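Local coordinates for DUF3248 domain-containing protein (Thermus thermophilus, PDB 2E6X) that is of unknown function but belongs to the DUF3248 family and pairs with a second copy of itself, at residues L5-L9 against G10-V14. Sequence-based numbering, arbitrary orientation.
Sequences LLDKL and GQHLV
Leu6 and Gln11 meet where a Schellman motif ends helix 2-8 and turns the chain toward strand 13-19. Two backbone bonds define it: Gln11 N donates to Leu6 O at 3.0 Å, and Gly10 N to Asp7 O with an N-H...O angle of 160°. Gly10, the C-prime residue, has a positive phi, and a CB at this position would run into Leu9 O, so the backbone shape suits a residue without a side chain. Leu6 O accepts twice, since Leu9 N also donates to it, from the opposite face of the carbonyl plane to Gln11 N.

The side chain of Leu6 divides its two methyls between partners. Its CD1 branch is extended, anti to CA (chi2 -174°), and reaches crosswise to Leu13, 3.5 Å from Leu13 CG, while Leu6 CD2 lies 3.4 Å from Gln11 NE2. Beyond CG the Gln11 chain runs extended (chi2 171°), which carries the amide along Leu9, both side chains pointing the same way; Gln11 NE2 comes within 3.8 Å of Leu9 CB. Putting an alanine here would probably uncover Leu6 CD2 and the flank of Leu9, because the amide and the CG methylene would be gone.

Across the subunit boundary, Gln11 packs on Glu50 and Leu13 on Met53 of the second subunit, so the turn and the start of the strand contribute to the dimer interface. On the exposed side, Asp7 OD1 comes no nearer to the His12 ring than 4.2 Å, at His12 CD2, approaching it obliquely, and a water lies between the same carboxylate and the backbone, within hydrogen-bonding distance of Asp7 OD1 and 2.9 Å from Gln11 O.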
# COMPACT_ATOMS: atom_id res chain seq x y z
N LEU A 5 -10.33 2.68 -11.89
CA LEU A 5 -10.68 4.09 -12.06
C LEU A 5 -9.47 4.84 -12.62
O LEU A 5 -9.56 5.50 -13.65
CB LEU A 5 -11.09 4.71 -10.72
CG LEU A 5 -11.30 6.23 -10.77
CD1 LEU A 5 -12.64 6.49 -11.39
CD2 LEU A 5 -11.25 6.85 -9.41
N LEU A 6 -8.33 4.69 -11.97
CA LEU A 6 -7.13 5.37 -12.39
C LEU A 6 -6.70 4.92 -13.78
O LEU A 6 -6.25 5.75 -14.57
CB LEU A 6 -6.03 5.16 -11.37
CG LEU A 6 -6.39 5.67 -9.98
CD1 LEU A 6 -5.15 5.54 -9.07
CD2 LEU A 6 -6.85 7.14 -10.04
N ASP A 7 -6.85 3.64 -14.09
CA ASP A 7 -6.52 3.13 -15.42
C ASP A 7 -7.26 3.98 -16.48
O ASP A 7 -6.69 4.35 -17.51
CB ASP A 7 -6.94 1.65 -15.56
CG ASP A 7 -6.06 0.69 -14.75
OD1 ASP A 7 -5.24 1.17 -13.94
OD2 ASP A 7 -6.19 -0.55 -14.91
N LYS A 8 -8.53 4.29 -16.22
CA LYS A 8 -9.34 5.08 -17.17
C LYS A 8 -8.85 6.50 -17.37
O LYS A 8 -9.23 7.15 -18.33
CB LYS A 8 -10.81 5.13 -16.71
CG LYS A 8 -11.43 3.79 -16.44
CD LYS A 8 -11.24 2.81 -17.60
CE LYS A 8 -11.51 1.36 -17.16
NZ LYS A 8 -11.71 0.41 -18.31
N LEU A 9 -8.02 6.99 -16.45
CA LEU A 9 -7.45 8.34 -16.52
C LEU A 9 -6.01 8.29 -17.03
O LEU A 9 -5.31 9.30 -17.05
CB LEU A 9 -7.38 9.00 -15.13
CG LEU A 9 -8.48 9.82 -14.46
CD1 LEU A 9 -9.09 10.72 -15.49
CD2 LEU A 9 -9.54 8.95 -13.83
N GLY A 10 -5.55 7.12 -17.43
CA GLY A 10 -4.17 7.03 -17.85
C GLY A 10 -3.22 7.21 -16.66
O GLY A 10 -2.02 7.38 -16.86
N GLN A 11 -3.74 7.18 -15.44
CA GLN A 11 -2.92 7.35 -14.23
C GLN A 11 -2.55 5.99 -13.65
O GLN A 11 -3.32 5.02 -13.74
CB GLN A 11 -3.67 8.18 -13.16
CG GLN A 11 -3.81 9.67 -13.49
CD GLN A 11 -4.75 10.44 -12.53
OE1 GLN A 11 -4.68 11.66 -12.45
NE2 GLN A 11 -5.62 9.73 -11.83
N HIS A 12 -1.35 5.90 -13.10
CA HIS A 12 -0.91 4.66 -12.50
C HIS A 12 -0.14 5.09 -11.29
O HIS A 12 0.57 6.10 -11.33
CB HIS A 12 -0.01 3.88 -13.46
CG HIS A 12 -0.71 3.42 -14.71
ND1 HIS A 12 -0.83 4.21 -15.84
CD2 HIS A 12 -1.37 2.27 -14.99
CE1 HIS A 12 -1.54 3.57 -16.75
NE2 HIS A 12 -1.87 2.39 -16.27
N LEU A 13 -0.31 4.35 -10.20
CA LEU A 13 0.37 4.62 -8.93
C LEU A 13 1.52 3.64 -8.76
O LEU A 13 1.41 2.48 -9.14
CB LEU A 13 -0.62 4.44 -7.77
CG LEU A 13 -1.87 5.31 -7.78
CD1 LEU A 13 -2.69 4.96 -6.57
CD2 LEU A 13 -1.50 6.78 -7.75
N VAL A 14 2.63 4.12 -8.20
CA VAL A 14 3.79 3.26 -7.98
C VAL A 14 3.79 2.93 -6.50
O VAL A 14 3.57 3.81 -5.66
CB VAL A 14 5.10 3.98 -8.31
CG1 VAL A 14 6.27 2.97 -8.30
CG2 VAL A 14 4.98 4.66 -9.67
O HOH W 1 -3.82 2.53 -12.44